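Local coordinates for protein iminosuccinate reductase (Paracoccus denitrificans, PDB 6RQA) that reduces iminosuccinate to L-aspartate with NADH, restoring the amino donor for the beta-hydroxyaspartate cycle by which the bacterium assimilates glycolate and glyoxylate, at residues A[146-151]-A[169-174]; A[163-168]-A[193-198]. All coordinates share one frame; numbering follows the deposited sequence.

Contact 1 (A[146-151]-A[169-174]); sequences KGAKVL and NVHRFE
His-171 and Phe-173 reach back to residues 146-151 through different first torsions: in His-171 CG stands anti to the backbone N (chi1 -176°), which carries the imidazole to Ala-148, whereas in Phe-173 CG lies anti to the carbonyl carbon (chi1 -69°) and the ring settles against Leu-151. The contact sits at the end of a Rossmann-type beta-alpha-beta unit where its two parallel strands begin: the entry to strand 150-154 meets the turn from helix 158-170 to strand 175-179.

The imidazole lies edge-on to the Ala-148 carbonyl. His-171 NE2 donates to Ala-148 O at 2.5 Å, the oxygen lying in the ring plane and the donor in the carbonyl plane, on a lone pair. The small Ala-148 side chain faces the imidazole, its CB near NE2 and CE1. The phenyl ring of Phe-173 is held between two residues: His-171 CD2 stands over the centre of one face, and Leu-151 CB lies over the opposite face, offset toward its rim, in a CH-pi contact, 3.7 Å from the centroid. A flat aromatic suits this narrow place, which Val-214 of strand 214-217 also borders.

Toward solvent the partners become polar. Glu-174 N donates to Lys-149 O at 2.8 Å, a bond just ahead of the parallel strands, whose pairing joins Lys-149 to Lys-175 and Leu-151 to Lys-175 and Ile-177. The side chains of Lys-149 and Glu-174 run side by side, and the lysine bends at its last two torsions to form a salt bridge, NZ 2.6 Å from Glu-174 OE2, on the syn side but above the carboxylate plane.

The chemistry implies a division of roles: a neutral backbone oxygen is bonded by a histidine N-H beside the buried phenyl ring, while the charged pair lies at the more exposed side, where long side chains can meet.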
ATOM      1  N   LYS A 146      38.137 -11.868   8.446  1.00 70.43           N
ATOM      2  CA  LYS A 146      39.214 -11.733   7.475  1.00 72.66           C
ATOM      3  C   LYS A 146      39.663 -13.103   6.984  1.00 69.13           C
ATOM      4  O   LYS A 146      40.057 -13.962   7.779  1.00 51.85           O
ATOM      5  CB  LYS A 146      40.384 -10.971   8.095  1.00 85.78           C
ATOM      6  CG  LYS A 146      40.437 -11.022   9.620  1.00 94.21           C
ATOM      7  CD  LYS A 146      40.057  -9.678  10.240  1.00 96.93           C
ATOM      8  CE  LYS A 146      38.627  -9.672  10.763  1.00 90.70           C
ATOM      9  NZ  LYS A 146      38.452 -10.590  11.924  1.00 84.95           N
ATOM     10  N   GLY A 147      39.592 -13.304   5.670  1.00 70.31           N
ATOM     11  CA  GLY A 147      39.985 -14.565   5.071  1.00 67.97           C
ATOM     12  C   GLY A 147      39.011 -15.696   5.336  1.00 67.99           C
ATOM     13  O   GLY A 147      39.427 -16.803   5.687  1.00 74.49           O
ATOM     14  N   ALA A 148      37.716 -15.433   5.174  1.00 64.37           N
ATOM     15  CA  ALA A 148      36.707 -16.467   5.368  1.00 61.02           C
ATOM     16  C   ALA A 148      36.840 -17.525   4.280  1.00 59.73           C
ATOM     17  O   ALA A 148      36.768 -17.212   3.087  1.00 60.19           O
ATOM     18  CB  ALA A 148      35.309 -15.855   5.359  1.00 57.78           C
ATOM     19  N   LYS A 149      37.035 -18.777   4.690  1.00 56.52           N
ATOM     20  CA  LYS A 149      37.301 -19.867   3.761  1.00 56.98           C
ATOM     21  C   LYS A 149      36.132 -20.822   3.582  1.00 54.47           C
ATOM     22  O   LYS A 149      36.026 -21.449   2.526  1.00 49.45           O
ATOM     23  CB  LYS A 149      38.525 -20.669   4.223  1.00 60.64           C
ATOM     24  CG  LYS A 149      39.728 -19.805   4.576  1.00 70.62           C
ATOM     25  CD  LYS A 149      40.782 -20.592   5.340  1.00 85.68           C
ATOM     26  CE  LYS A 149      41.571 -21.511   4.424  1.00 99.96           C
ATOM     27  NZ  LYS A 149      42.408 -20.741   3.462  1.00105.08           N
ATOM     28  N   VAL A 150      35.255 -20.948   4.576  1.00 42.60           N
ATOM     29  CA  VAL A 150      34.168 -21.919   4.555  1.00 38.52           C
ATOM     30  C   VAL A 150      32.848 -21.184   4.733  1.00 39.02           C
ATOM     31  O   VAL A 150      32.675 -20.428   5.694  1.00 43.78           O
ATOM     32  CB  VAL A 150      34.343 -22.992   5.646  1.00 42.35           C
ATOM     33  CG1 VAL A 150      33.139 -23.920   5.671  1.00 36.29           C
ATOM     34  CG2 VAL A 150      35.624 -23.776   5.415  1.00 37.33           C
ATOM     35  N   LEU A 151      31.918 -21.419   3.811  1.00 46.27           N
ATOM     36  CA  LEU A 151      30.584 -20.840   3.859  1.00 33.11           C
ATOM     37  C   LEU A 151      29.598 -21.880   4.374  1.00 40.84           C
ATOM     38  O   LEU A 151      29.557 -23.007   3.870  1.00 47.78           O
ATOM     39  CB  LEU A 151      30.158 -20.349   2.474  1.00 32.15           C
ATOM     40  CG  LEU A 151      28.716 -19.860   2.328  1.00 37.70           C
ATOM     41  CD1 LEU A 151      28.490 -18.598   3.147  1.00 36.83           C
ATOM     42  CD2 LEU A 151      28.377 -19.627   0.865  1.00 32.82           C
ATOM     43  N   ASN A 169      29.962 -14.593  -5.144  1.00 47.09           N
ATOM     44  CA  ASN A 169      30.335 -13.529  -6.068  1.00 53.56           C
ATOM     45  C   ASN A 169      31.056 -12.385  -5.365  1.00 47.17           C
ATOM     46  O   ASN A 169      31.894 -11.717  -5.982  1.00 44.74           O
ATOM     47  CB  ASN A 169      29.091 -13.005  -6.789  1.00 65.68           C
ATOM     48  CG  ASN A 169      29.405 -11.872  -7.750  1.00 77.72           C
ATOM     49  OD1 ASN A 169      29.251 -10.696  -7.415  1.00 70.72           O
ATOM     50  ND2 ASN A 169      29.845 -12.221  -8.954  1.00 81.88           N
ATOM     51  N   VAL A 170      30.760 -12.153  -4.088  1.00 44.59           N
ATOM     52  CA  VAL A 170      31.328 -11.024  -3.359  1.00 50.44           C
ATOM     53  C   VAL A 170      32.563 -11.474  -2.586  1.00 52.68           C
ATOM     54  O   VAL A 170      33.471 -10.676  -2.323  1.00 44.86           O
ATOM     55  CB  VAL A 170      30.279 -10.388  -2.425  1.00 36.11           C
ATOM     56  CG1 VAL A 170      29.892 -11.347  -1.306  1.00 43.97           C
ATOM     57  CG2 VAL A 170      30.784  -9.069  -1.865  1.00 40.57           C
ATOM     58  N   HIS A 171      32.617 -12.756  -2.230  1.00 50.27           N
ATOM     59  CA  HIS A 171      33.718 -13.296  -1.446  1.00 42.54           C
ATOM     60  C   HIS A 171      34.147 -14.631  -2.033  1.00 50.05           C
ATOM     61  O   HIS A 171      33.308 -15.423  -2.471  1.00 50.39           O
ATOM     62  CB  HIS A 171      33.322 -13.469   0.026  1.00 32.83           C
ATOM     63  CG  HIS A 171      34.442 -13.936   0.902  1.00 49.23           C
ATOM     64  ND1 HIS A 171      35.384 -13.078   1.427  1.00 54.06           N
ATOM     65  CD2 HIS A 171      34.773 -15.173   1.344  1.00 50.71           C
ATOM     66  CE1 HIS A 171      36.246 -13.765   2.156  1.00 54.38           C
ATOM     67  NE2 HIS A 171      35.897 -15.039   2.121  1.00 52.42           N
ATOM     68  N   ARG A 172      35.455 -14.874  -2.037  1.00 52.16           N
ATOM     69  CA  ARG A 172      36.018 -16.096  -2.598  1.00 58.50           C
ATOM     70  C   ARG A 172      36.126 -17.138  -1.491  1.00 54.30           C
ATOM     71  O   ARG A 172      36.958 -17.011  -0.587  1.00 51.78           O
ATOM     72  CB  ARG A 172      37.376 -15.816  -3.237  1.00 61.70           C
ATOM     73  CG  ARG A 172      37.935 -16.969  -4.057  1.00 78.53           C
ATOM     74  CD  ARG A 172      39.020 -17.719  -3.303  1.00 93.61           C
ATOM     75  NE  ARG A 172      39.625 -18.766  -4.120  1.00103.93           N
ATOM     76  CZ  ARG A 172      40.659 -19.508  -3.737  1.00103.60           C
ATOM     77  NH1 ARG A 172      41.146 -20.440  -4.546  1.00100.52           N
ATOM     78  NH2 ARG A 172      41.209 -19.317  -2.546  1.00100.53           N
ATOM     79  N   PHE A 173      35.282 -18.162  -1.557  1.00 46.30           N
ATOM     80  CA  PHE A 173      35.286 -19.246  -0.588  1.00 45.41           C
ATOM     81  C   PHE A 173      36.023 -20.456  -1.149  1.00 47.80           C
ATOM     82  O   PHE A 173      36.255 -20.574  -2.355  1.00 47.19           O
ATOM     83  CB  PHE A 173      33.857 -19.641  -0.201  1.00 35.13           C
ATOM     84  CG  PHE A 173      33.134 -18.604   0.613  1.00 32.31           C
ATOM     85  CD1 PHE A 173      33.253 -18.580   1.992  1.00 39.19           C
ATOM     86  CD2 PHE A 173      32.329 -17.660  -0.001  1.00 35.73           C
ATOM     87  CE1 PHE A 173      32.586 -17.630   2.745  1.00 32.71           C
ATOM     88  CE2 PHE A 173      31.660 -16.707   0.746  1.00 38.61           C
ATOM     89  CZ  PHE A 173      31.789 -16.693   2.122  1.00 35.34           C
ATOM     90  N   GLU A 174      36.394 -21.366  -0.246  1.00 46.31           N
ATOM     91  CA  GLU A 174      37.043 -22.611  -0.625  1.00 54.83           C
ATOM     92  C   GLU A 174      36.146 -23.831  -0.485  1.00 56.56           C
ATOM     93  O   GLU A 174      36.387 -24.833  -1.166  1.00 52.48           O
ATOM     94  CB  GLU A 174      38.309 -22.833   0.216  1.00 50.21           C
ATOM     95  CG  GLU A 174      39.317 -21.703   0.136  1.00 69.23           C
ATOM     96  CD  GLU A 174      40.512 -21.931   1.040  1.00 80.87           C
ATOM     97  OE1 GLU A 174      40.564 -22.991   1.698  1.00 80.88           O
ATOM     98  OE2 GLU A 174      41.397 -21.052   1.092  1.00 89.64           O
TER

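Contact 2 (A[163-168]-A[193-198])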
ATOM      1  N   GLN A 163      21.193 -17.173  -2.483  1.00 40.83           N
ATOM      2  CA  GLN A 163      22.086 -16.742  -1.412  1.00 44.42           C
ATOM      3  C   GLN A 163      23.506 -17.241  -1.645  1.00 48.21           C
ATOM      4  O   GLN A 163      24.475 -16.508  -1.417  1.00 51.12           O
ATOM      5  CB  GLN A 163      21.561 -17.230  -0.060  1.00 30.79           C
ATOM      6  CG  GLN A 163      20.135 -16.796   0.257  1.00 39.99           C
ATOM      7  CD  GLN A 163      20.003 -15.301   0.485  1.00 55.53           C
ATOM      8  OE1 GLN A 163      20.922 -14.650   0.982  1.00 43.84           O
ATOM      9  NE2 GLN A 163      18.852 -14.748   0.119  1.00 60.38           N
ATOM     10  N   MET A 164      23.650 -18.483  -2.112  1.00 42.60           N
ATOM     11  CA  MET A 164      24.983 -19.040  -2.321  1.00 43.77           C
ATOM     12  C   MET A 164      25.686 -18.368  -3.495  1.00 41.87           C
ATOM     13  O   MET A 164      26.890 -18.091  -3.427  1.00 32.21           O
ATOM     14  CB  MET A 164      24.895 -20.552  -2.538  1.00 44.87           C
ATOM     15  CG  MET A 164      26.247 -21.251  -2.558  1.00 56.13           C
ATOM     16  SD  MET A 164      26.136 -23.031  -2.836  1.00 51.60           S
ATOM     17  CE  MET A 164      25.110 -23.527  -1.458  1.00 47.92           C
ATOM     18  N   ARG A 165      24.954 -18.095  -4.577  1.00 35.23           N
ATOM     19  CA  ARG A 165      25.565 -17.443  -5.731  1.00 34.03           C
ATOM     20  C   ARG A 165      26.011 -16.025  -5.395  1.00 52.54           C
ATOM     21  O   ARG A 165      27.101 -15.601  -5.799  1.00 60.43           O
ATOM     22  CB  ARG A 165      24.593 -17.435  -6.912  1.00 36.72           C
ATOM     23  CG  ARG A 165      24.498 -18.764  -7.644  1.00 51.30           C
ATOM     24  CD  ARG A 165      23.731 -18.627  -8.951  1.00 54.93           C
ATOM     25  NE  ARG A 165      22.288 -18.551  -8.744  1.00 62.74           N
ATOM     26  CZ  ARG A 165      21.469 -19.596  -8.825  1.00 66.00           C
ATOM     27  NH1 ARG A 165      21.950 -20.797  -9.113  1.00 63.89           N
ATOM     28  NH2 ARG A 165      20.168 -19.437  -8.622  1.00 72.59           N
ATOM     29  N   ALA A 166      25.189 -15.278  -4.656  1.00 48.39           N
ATOM     30  CA  ALA A 166      25.560 -13.912  -4.304  1.00 38.85           C
ATOM     31  C   ALA A 166      26.723 -13.881  -3.321  1.00 41.26           C
ATOM     32  O   ALA A 166      27.553 -12.965  -3.373  1.00 34.49           O
ATOM     33  CB  ALA A 166      24.353 -13.170  -3.729  1.00 26.52           C
ATOM     34  N   ALA A 167      26.805 -14.870  -2.429  1.00 34.36           N
ATOM     35  CA  ALA A 167      27.902 -14.906  -1.468  1.00 35.02           C
ATOM     36  C   ALA A 167      29.217 -15.265  -2.148  1.00 42.46           C
ATOM     37  O   ALA A 167      30.262 -14.680  -1.838  1.00 37.98           O
ATOM     38  CB  ALA A 167      27.587 -15.896  -0.348  1.00 34.95           C
ATOM     39  N   ALA A 168      29.186 -16.223  -3.076  1.00 46.31           N
ATOM     40  CA  ALA A 168      30.393 -16.599  -3.801  1.00 45.24           C
ATOM     41  C   ALA A 168      30.852 -15.512  -4.763  1.00 44.83           C
ATOM     42  O   ALA A 168      32.021 -15.510  -5.163  1.00 52.13           O
ATOM     43  CB  ALA A 168      30.165 -17.904  -4.563  1.00 42.99           C
ATOM     44  N   ALA A 193      26.535 -25.369  -5.686  1.00 30.50           N
ATOM     45  CA  ALA A 193      27.953 -25.391  -5.348  1.00 35.78           C
ATOM     46  C   ALA A 193      28.789 -25.918  -6.506  1.00 45.60           C
ATOM     47  O   ALA A 193      29.943 -25.506  -6.678  1.00 47.29           O
ATOM     48  CB  ALA A 193      28.186 -26.233  -4.094  1.00 31.52           C
ATOM     49  N   ALA A 194      28.229 -26.824  -7.311  1.00 42.30           N
ATOM     50  CA  ALA A 194      28.933 -27.290  -8.501  1.00 37.62           C
ATOM     51  C   ALA A 194      28.984 -26.216  -9.579  1.00 38.33           C
ATOM     52  O   ALA A 194      29.975 -26.123 -10.312  1.00 38.54           O
ATOM     53  CB  ALA A 194      28.273 -28.556  -9.044  1.00 43.10           C
ATOM     54  N   GLU A 195      27.930 -25.400  -9.693  1.00 50.76           N
ATOM     55  CA  GLU A 195      27.948 -24.300 -10.652  1.00 54.61           C
ATOM     56  C   GLU A 195      29.009 -23.268 -10.297  1.00 50.97           C
ATOM     57  O   GLU A 195      29.574 -22.623 -11.188  1.00 49.12           O
ATOM     58  CB  GLU A 195      26.572 -23.636 -10.723  1.00 50.70           C
ATOM     59  CG  GLU A 195      25.447 -24.552 -11.174  1.00 69.66           C
ATOM     60  CD  GLU A 195      24.105 -23.846 -11.211  1.00 88.53           C
ATOM     61  OE1 GLU A 195      24.011 -22.714 -10.691  1.00 93.44           O
ATOM     62  OE2 GLU A 195      23.144 -24.422 -11.763  1.00 95.87           O
ATOM     63  N   LEU A 196      29.291 -23.099  -9.008  1.00 35.14           N
ATOM     64  CA  LEU A 196      30.282 -22.145  -8.535  1.00 29.84           C
ATOM     65  C   LEU A 196      31.678 -22.745  -8.427  1.00 37.70           C
ATOM     66  O   LEU A 196      32.599 -22.053  -7.980  1.00 42.72           O
ATOM     67  CB  LEU A 196      29.856 -21.583  -7.176  1.00 34.43           C
ATOM     68  CG  LEU A 196      28.467 -20.944  -7.128  1.00 32.37           C
ATOM     69  CD1 LEU A 196      28.054 -20.669  -5.693  1.00 29.66           C
ATOM     70  CD2 LEU A 196      28.437 -19.667  -7.952  1.00 34.06           C
ATOM     71  N   GLY A 197      31.856 -24.004  -8.821  1.00 39.93           N
ATOM     72  CA  GLY A 197      33.159 -24.639  -8.726  1.00 31.66           C
ATOM     73  C   GLY A 197      33.638 -24.839  -7.307  1.00 36.80           C
ATOM     74  O   GLY A 197      34.849 -24.833  -7.061  1.00 44.01           O
ATOM     75  N   LEU A 198      32.717 -25.020  -6.364  1.00 41.89           N
ATOM     76  CA  LEU A 198      33.041 -25.149  -4.957  1.00 44.64           C
ATOM     77  C   LEU A 198      32.612 -26.519  -4.448  1.00 48.41           C
ATOM     78  O   LEU A 198      31.488 -26.956  -4.734  1.00 49.90           O
ATOM     79  CB  LEU A 198      32.350 -24.049  -4.135  1.00 32.01           C
ATOM     80  CG  LEU A 198      32.797 -22.611  -4.401  1.00 31.83           C
ATOM     81  CD1 LEU A 198      31.928 -21.631  -3.628  1.00 31.18           C
ATOM     82  CD2 LEU A 198      34.258 -22.439  -4.031  1.00 32.32           C
TER
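Leu-196 CD1 is the apolar centre, set between Met-164 and Ala-168 of helix 158-170: it lies 3.7 Å from Met-164 CG and 3.7 Å from Ala-168 CB. These residues join two neighbouring helices of the Rossmann-type NAD domain, 158-170 and 186-195, at the end of the second. Ala-168 suits its place because a lone methyl leaves room for the branched leucine, whose other methyl, CD2, rests on Arg-165 CG at 4.1 Å.

Met-164 is extended through chi2, and this reach brings SD alongside Ala-193, 4.0 Å from its CB. A long, unbranched thioether fits here, since it also touches Leu-189 and Thr-192 of the second helix and Val-176 of strand 175-179. Beyond Leu-196 the chain turns in a Schellman motif, with Leu-198 N bonded to Ala-193 O at 2.8 Å. Gly-197 takes the positive phi (66°) that glycine tolerates best, and the turn returns Leu-198 to the interface, its CD1 4.2 Å from Ala-168 CB.

At the polar edge Arg-165, whose chain crosses that of Leu-196 at about a right angle, makes a cation-pi contact with Phe-162. The guanidinium is nearly coplanar with the Glu-195 carboxylate and forms a salt bridge in which Arg-165 NH1 gives a weak, bent hydrogen bond (126°) to Glu-195 OE1 at 3.2 Å, met at the guanidinium edge.

How the contacts relate
Both contacts use helix 158-170 and meet at its C-terminal end, their centres about 10 Å apart. Contact 1 joins the exit of that helix to the start of strand 150-154, so backbone pairing and a histidine-carbonyl bond matter there; contact 2 joins the helix to its neighbour 186-195, where no backbone hydrogen bond crosses and side-chain packing dominates. Each is partly buried and closed outside by a salt bridge, whose hydrogen bond is weak in contact 2. Contact 1 has a polar bond beside its aromatic core, whereas contact 2 is apolar up to its edge. They touch directly, with Leu-151 CD2 4.0 Å from Ala-167 CB and Leu-198 packed against Phe-173.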